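Local atomic coordinates of putative fumarylacetoacetate hydrolase family protein (PDB entry 3S52), a protein that is of unconfirmed function but belongs to the fumarylacetoacetate hydrolase family, with a mixed fold that has more strand than helix. Residues F47-P50 with E51-C55; L105-R108 with E109-A112; I168-I171 with I172-I175. All blocks are in the same frame, centred on the assembly; numbering follows the deposited sequence.

Interaction 1 of 3, residues F47-P50 with E51-C55; sequences FIKP and ETALC
One face of the puckered Pro50 ring takes both neighbours that the following turn brings back to it. The methyl of Ala53 lies over that face near its CD corner, with CB 4.0 Å from Pro50 CD, while the hydroxyl of Thr52 comes in obliquely at the CG corner, OG1 standing 3.4 Å from Pro50 CG. Thr52 can do this because OG1 sits between its own backbone N and carbonyl carbon (chi1 43°). Lys21 of the second subunit packs on Pro50 as well.

The first step of the turn is the bond from Ala53 N to Pro50 O, 2.9 Å, the donor coming from above the carbonyl plane and 50° out of it. Ala53 CB then rests 3.8 Å from Lys49 CB, so the root of the lysine is covered, while the rest of its chain runs away, bends at the last torsion and delivers NZ to Asp104 in a salt bridge. Glu51 sends its carboxylate the other way, across the subunit boundary: OE2 forms a salt bridge with Arg185 of the second subunit and OE1 accepts from its Asn20.

A second step, Leu54 N to Glu51 O at 3.1 Å, continues the same winding. Two successive i-to-i+3 bonds make this a short 3-10 turn, one that leads from strand 45-50, paired with 21-26, into strand 54-56, paired with 131-138 in the main mixed sheet.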
loop_
_atom_site.group_PDB
_atom_site.type_symbol
_atom_site.label_atom_id
_atom_site.label_comp_id
_atom_site.label_asym_id
_atom_site.label_seq_id
_atom_site.Cartn_x
_atom_site.Cartn_y
_atom_site.Cartn_z
ATOM N N PHE A 47 -7.489 2.615 -1.545
ATOM C CA PHE A 47 -6.489 1.598 -1.248
ATOM C C PHE A 47 -5.250 1.945 -2.042
ATOM O O PHE A 47 -5.274 2.887 -2.839
ATOM C CB PHE A 47 -7.005 0.195 -1.578
ATOM C CG PHE A 47 -7.370 0.003 -3.032
ATOM C CD1 PHE A 47 -8.629 0.345 -3.499
ATOM C CD2 PHE A 47 -6.455 -0.540 -3.923
ATOM C CE1 PHE A 47 -8.964 0.167 -4.835
ATOM C CE2 PHE A 47 -6.776 -0.721 -5.268
ATOM C CZ PHE A 47 -8.024 -0.365 -5.725
ATOM N N ILE A 48 -4.174 1.192 -1.847
ATOM C CA ILE A 48 -2.881 1.588 -2.409
ATOM C C ILE A 48 -2.180 0.372 -3.000
ATOM O O ILE A 48 -2.323 -0.723 -2.469
ATOM C CB ILE A 48 -1.972 2.211 -1.317
ATOM C CG1 ILE A 48 -2.609 3.482 -0.745
ATOM C CG2 ILE A 48 -0.548 2.512 -1.867
ATOM C CD1 ILE A 48 -1.788 4.168 0.363
ATOM N N LYS A 49 -1.438 0.569 -4.092
ATOM C CA LYS A 49 -0.578 -0.468 -4.638
ATOM C C LYS A 49 0.873 -0.007 -4.498
ATOM O O LYS A 49 1.167 1.187 -4.617
ATOM C CB LYS A 49 -0.864 -0.708 -6.118
ATOM C CG LYS A 49 -2.307 -1.051 -6.495
ATOM C CD LYS A 49 -2.370 -1.364 -8.004
ATOM C CE LYS A 49 -3.776 -1.640 -8.508
ATOM N NZ LYS A 49 -4.165 -3.087 -8.424
ATOM N N PRO A 50 1.793 -0.950 -4.250
ATOM C CA PRO A 50 3.185 -0.532 -4.042
ATOM C C PRO A 50 3.954 -0.518 -5.353
ATOM O O PRO A 50 3.420 -0.939 -6.373
ATOM C CB PRO A 50 3.727 -1.636 -3.137
ATOM C CG PRO A 50 2.978 -2.870 -3.609
ATOM C CD PRO A 50 1.591 -2.389 -3.972
ATOM N N GLU A 51 5.207 -0.081 -5.314
ATOM C CA GLU A 51 6.031 -0.046 -6.515
ATOM C C GLU A 51 6.106 -1.420 -7.203
ATOM O O GLU A 51 6.149 -1.514 -8.432
ATOM C CB GLU A 51 7.431 0.477 -6.168
ATOM C CG GLU A 51 8.491 0.182 -7.226
ATOM C CD GLU A 51 9.084 -1.208 -7.078
ATOM O OE1 GLU A 51 9.389 -1.614 -5.933
ATOM O OE2 GLU A 51 9.231 -1.898 -8.110
ATOM N N THR A 52 6.118 -2.489 -6.417
ATOM C CA THR A 52 6.183 -3.830 -6.991
ATOM C C THR A 52 4.953 -4.238 -7.819
ATOM O O THR A 52 4.980 -5.255 -8.515
ATOM C CB THR A 52 6.434 -4.893 -5.913
ATOM O OG1 THR A 52 5.614 -4.619 -4.767
ATOM C CG2 THR A 52 7.905 -4.887 -5.501
ATOM N N ALA A 53 3.868 -3.477 -7.724
ATOM C CA ALA A 53 2.673 -3.763 -8.535
ATOM C C ALA A 53 2.845 -3.222 -9.960
ATOM O O ALA A 53 2.276 -3.741 -10.920
ATOM C CB ALA A 53 1.443 -3.149 -7.884
ATOM N N LEU A 54 3.637 -2.161 -10.080
ATOM C CA LEU A 54 3.741 -1.421 -11.326
ATOM C C LEU A 54 4.586 -2.115 -12.388
ATOM O O LEU A 54 5.638 -2.661 -12.089
ATOM C CB LEU A 54 4.310 -0.026 -11.057
ATOM C CG LEU A 54 3.309 0.973 -10.474
ATOM C CD1 LEU A 54 4.030 2.093 -9.717
ATOM C CD2 LEU A 54 2.414 1.533 -11.569
ATOM N N CYS A 55 4.115 -2.070 -13.635
ATOM C CA CYS A 55 4.866 -2.592 -14.773
ATOM C C CYS A 55 4.428 -1.923 -16.074
ATOM O O CYS A 55 3.406 -1.228 -16.116
ATOM C CB CYS A 55 4.758 -4.119 -14.868
ATOM S SG CYS A 55 3.074 -4.746 -14.905
#

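Interaction 2 of 3, residues L105-R108 with E109-A112; sequences LTLR and ELQA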
loop_
_atom_site.group_PDB
_atom_site.type_symbol
_atom_site.label_atom_id
_atom_site.label_comp_id
_atom_site.label_asym_id
_atom_site.label_seq_id
_atom_site.Cartn_x
_atom_site.Cartn_y
_atom_site.Cartn_z
ATOM N N LEU A 105 -5.515 -4.682 -11.797
ATOM C CA LEU A 105 -5.793 -6.118 -11.863
ATOM C C LEU A 105 -6.132 -6.603 -10.474
ATOM O O LEU A 105 -5.463 -6.253 -9.503
ATOM C CB LEU A 105 -4.602 -6.929 -12.389
ATOM C CG LEU A 105 -3.991 -6.618 -13.759
ATOM C CD1 LEU A 105 -2.871 -7.599 -14.048
ATOM C CD2 LEU A 105 -5.040 -6.668 -14.847
ATOM N N THR A 106 -7.143 -7.452 -10.384
ATOM C CA THR A 106 -7.718 -7.776 -9.096
ATOM C C THR A 106 -7.934 -9.268 -9.007
ATOM O O THR A 106 -8.446 -9.871 -9.944
ATOM C CB THR A 106 -9.077 -7.072 -8.938
ATOM O OG1 THR A 106 -8.892 -5.652 -9.017
ATOM C CG2 THR A 106 -9.750 -7.441 -7.587
ATOM N N LEU A 107 -7.597 -9.873 -7.876
ATOM C CA LEU A 107 -7.942 -11.278 -7.744
ATOM C C LEU A 107 -9.325 -11.227 -7.146
ATOM O O LEU A 107 -9.503 -11.103 -5.937
ATOM C CB LEU A 107 -6.951 -11.973 -6.809
ATOM C CG LEU A 107 -5.521 -11.997 -7.378
ATOM C CD1 LEU A 107 -4.479 -12.490 -6.360
ATOM C CD2 LEU A 107 -5.478 -12.835 -8.640
ATOM N N ARG A 108 -10.315 -11.399 -8.010
ATOM C CA ARG A 108 -11.672 -10.999 -7.669
ATOM C C ARG A 108 -12.264 -11.922 -6.622
ATOM O O ARG A 108 -13.002 -11.473 -5.752
ATOM C CB ARG A 108 -12.566 -10.974 -8.914
ATOM C CG ARG A 108 -14.001 -10.539 -8.640
ATOM C CD ARG A 108 -14.836 -10.457 -9.915
ATOM N NE ARG A 108 -16.205 -10.017 -9.636
ATOM C CZ ARG A 108 -17.093 -9.675 -10.568
ATOM N NH1 ARG A 108 -16.770 -9.712 -11.855
ATOM N NH2 ARG A 108 -18.311 -9.289 -10.212
ATOM N N GLU A 109 -11.956 -13.215 -6.726
ATOM C CA GLU A 109 -12.441 -14.196 -5.764
ATOM C C GLU A 109 -11.885 -13.910 -4.375
ATOM O O GLU A 109 -12.627 -13.923 -3.395
ATOM C CB GLU A 109 -12.081 -15.628 -6.198
ATOM C CG GLU A 109 -12.670 -16.053 -7.551
ATOM C CD GLU A 109 -12.081 -17.366 -8.077
ATOM O OE1 GLU A 109 -11.975 -18.338 -7.291
ATOM O OE2 GLU A 109 -11.718 -17.425 -9.276
ATOM N N LEU A 110 -10.582 -13.661 -4.287
ATOM C CA LEU A 110 -9.980 -13.300 -2.997
ATOM C C LEU A 110 -10.600 -12.019 -2.459
ATOM O O LEU A 110 -11.012 -11.961 -1.297
ATOM C CB LEU A 110 -8.464 -13.119 -3.107
ATOM C CG LEU A 110 -7.530 -14.325 -3.079
ATOM C CD1 LEU A 110 -6.082 -13.852 -2.999
ATOM C CD2 LEU A 110 -7.852 -15.231 -1.911
ATOM N N GLN A 111 -10.664 -10.987 -3.298
ATOM C CA GLN A 111 -11.266 -9.721 -2.875
ATOM C C GLN A 111 -12.647 -9.946 -2.280
ATOM O O GLN A 111 -12.970 -9.416 -1.215
ATOM C CB GLN A 111 -11.386 -8.731 -4.030
ATOM C CG GLN A 111 -11.771 -7.309 -3.551
ATOM C CD GLN A 111 -12.242 -6.420 -4.685
ATOM O OE1 GLN A 111 -12.729 -6.909 -5.699
ATOM N NE2 GLN A 111 -12.108 -5.109 -4.516
ATOM N N ALA A 112 -13.467 -10.745 -2.950
ATOM C CA ALA A 112 -14.804 -11.012 -2.418
ATOM C C ALA A 112 -14.736 -11.632 -1.018
ATOM O O ALA A 112 -15.514 -11.282 -0.138
ATOM C CB ALA A 112 -15.589 -11.878 -3.355
#
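Leu107, Arg108 and Gln111 carry the start of this helix, and Leu107 meets its first turn with both backbone and side chain. As the N-cap residue, it offers its carbonyl to Gln111: Gln111 N donates to Leu107 O at 2.9 Å. On the flank, Leu107 and Leu110 run side by side in the same direction, with Leu107 CD1 4.0 Å from Leu110 CD1, a methyl-to-methyl contact between residues three apart.

Arg108 makes its contribution chiefly through the main chain. Its O accepts from Ala112 N at 2.9 Å, and the methyl of Ala112 comes to 3.5 Å from the same Arg108 O. The side chain starts out anti to the backbone N (chi1 -179°) and stays extended through NE, which carries the guanidinium well clear of the turn.

Gln111 points back toward the incoming strand. With its chain extended beyond CG, it brings OE1 to 3.6 Å from the methyl CG2 of Thr106, the two side chains meeting at a slant. That is van der Waals contact; the threonine hydroxyl is held instead by Lys125 NZ. A sulfate ion lies about 4 Å from the Gln111 side chain.

Here strand 96-107 hands over to helix 108-117. Leu107 packs against Val70 of the adjacent strand 70-80 and against Phe67 and Phe127, while Leu110 and Gln111 lean on Ala124 of helix 122-125.

Interaction 3 of 3, residues I168-I171 with I172-I175; sequences ITPI and IPLI
Ile171 and Ile175 form the tight, buried side of this helix start. They lie parallel one turn apart, both pointing the same way, and the branch methyl of the first reaches the chain end of the second, Ile171 CG2 to Ile175 CD1 at 3.9 Å. The same torsion choice in both, CG1 anti to the carbonyl carbon (chi1 -67° and -65°), keeps them aligned. Behind them Ile175 N donates to Ile171 O at 2.9 Å, and Ile175 CG1 also crowds that oxygen, at 3.3 Å from Ile171 O. Ile171 and Ile175 press on strand 70-80, at Leu76 for the former and at Val78 and Ile80 for the latter.

The other flank is more open, its two prolines partly exposed. Their rings meet at about a right angle, Pro170 CD lying 3.7 Å from Pro173 CG. Thr169 points toward the helix and lays its methyl CG2 against the backbone of Leu174, 3.9 Å from Leu174 N. Between the two flanks, Leu174 N donates to Pro170 O at 3.0 Å, which closes the first turn.

Pro170 occupies the N-cap of helix 171-181, and Pro173 sits within the first turn, where a residue's N-H is not needed by the helix's own bonding ladder, so the ring of Pro173 costs the helix no hydrogen bond. The N-H of Ile171 is taken by the side-chain oxygen of Gln146. Proline is well tolerated in the first turn of an alpha helix, and here the start of helix 171-181 lays its Ile171 and Ile175 side on strand 70-80.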
loop_
_atom_site.group_PDB
_atom_site.type_symbol
_atom_site.label_atom_id
_atom_site.label_comp_id
_atom_site.label_asym_id
_atom_site.label_seq_id
_atom_site.Cartn_x
_atom_site.Cartn_y
_atom_site.Cartn_z
ATOM N N ILE A 168 -17.955 9.287 -9.963
ATOM C CA ILE A 168 -18.783 9.755 -8.853
ATOM C C ILE A 168 -18.055 10.855 -8.091
ATOM O O ILE A 168 -18.627 11.895 -7.812
ATOM C CB ILE A 168 -19.171 8.595 -7.901
ATOM C CG1 ILE A 168 -20.194 7.666 -8.578
ATOM C CG2 ILE A 168 -19.711 9.142 -6.584
ATOM C CD1 ILE A 168 -20.420 6.350 -7.829
ATOM N N THR A 169 -16.786 10.631 -7.770
ATOM C CA THR A 169 -15.961 11.703 -7.228
ATOM C C THR A 169 -14.954 12.103 -8.309
ATOM O O THR A 169 -14.122 11.293 -8.698
ATOM C CB THR A 169 -15.213 11.263 -5.943
ATOM O OG1 THR A 169 -16.133 10.649 -5.028
ATOM C CG2 THR A 169 -14.541 12.474 -5.258
ATOM N N PRO A 170 -15.057 13.342 -8.827
ATOM C CA PRO A 170 -14.202 13.830 -9.912
ATOM C C PRO A 170 -12.736 13.867 -9.491
ATOM O O PRO A 170 -12.450 13.853 -8.294
ATOM C CB PRO A 170 -14.719 15.252 -10.144
ATOM C CG PRO A 170 -16.103 15.226 -9.634
ATOM C CD PRO A 170 -16.018 14.374 -8.409
ATOM N N ILE A 171 -11.834 13.916 -10.471
ATOM C CA ILE A 171 -10.390 13.808 -10.240
ATOM C C ILE A 171 -9.820 14.742 -9.174
ATOM O O ILE A 171 -9.113 14.312 -8.259
ATOM C CB ILE A 171 -9.612 14.050 -11.554
ATOM C CG1 ILE A 171 -9.870 12.910 -12.550
ATOM C CG2 ILE A 171 -8.132 14.220 -11.281
ATOM C CD1 ILE A 171 -9.441 13.257 -13.968
ATOM N N ILE A 172 -10.100 16.030 -9.304
ATOM C CA ILE A 172 -9.506 17.004 -8.393
ATOM C C ILE A 172 -9.930 16.851 -6.919
ATOM O O ILE A 172 -9.082 16.661 -6.055
ATOM C CB ILE A 172 -9.684 18.441 -8.924
ATOM C CG1 ILE A 172 -8.715 18.654 -10.093
ATOM C CG2 ILE A 172 -9.420 19.459 -7.834
ATOM C CD1 ILE A 172 -9.232 19.609 -11.135
ATOM N N PRO A 173 -11.240 16.913 -6.630
ATOM C CA PRO A 173 -11.643 16.630 -5.246
ATOM C C PRO A 173 -11.187 15.251 -4.750
ATOM O O PRO A 173 -10.953 15.075 -3.550
ATOM C CB PRO A 173 -13.179 16.693 -5.291
ATOM C CG PRO A 173 -13.551 16.677 -6.784
ATOM C CD PRO A 173 -12.377 17.300 -7.490
ATOM N N LEU A 174 -11.074 14.275 -5.644
ATOM C CA LEU A 174 -10.630 12.949 -5.209
ATOM C C LEU A 174 -9.190 13.034 -4.696
ATOM O O LEU A 174 -8.854 12.564 -3.600
ATOM C CB LEU A 174 -10.719 11.931 -6.360
ATOM C CG LEU A 174 -10.225 10.506 -6.061
ATOM C CD1 LEU A 174 -11.114 9.802 -5.064
ATOM C CD2 LEU A 174 -10.149 9.694 -7.359
ATOM N N ILE A 175 -8.337 13.651 -5.495
ATOM C CA ILE A 175 -6.934 13.721 -5.145
ATOM C C ILE A 175 -6.763 14.598 -3.915
ATOM O O ILE A 175 -5.940 14.320 -3.050
ATOM C CB ILE A 175 -6.071 14.210 -6.316
ATOM C CG1 ILE A 175 -6.108 13.186 -7.451
ATOM C CG2 ILE A 175 -4.637 14.417 -5.861
ATOM C CD1 ILE A 175 -5.288 13.603 -8.679
#

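Interactions 1 and 2 meet directly, although their centres are 15 Å apart: Lys49 NZ packs 3.6 Å from Leu105 O, beside its salt bridge to Asp104. Lys125 joins them a second time, giving its carbonyl to Lys49 and its amino group to Thr106. Interaction 3 stands apart, its nearest atoms about 9 Å from interaction 1 and about 15 Å from interaction 2. Its tie is through the sheet, since helix 171-181 packs on strand 70-80, which pairs with strand 96-107 leading into interaction 2. The sulfate lies by interaction 2, and contacts to the second subunit are made at interaction 1, whereas interaction 3 touches no other chain.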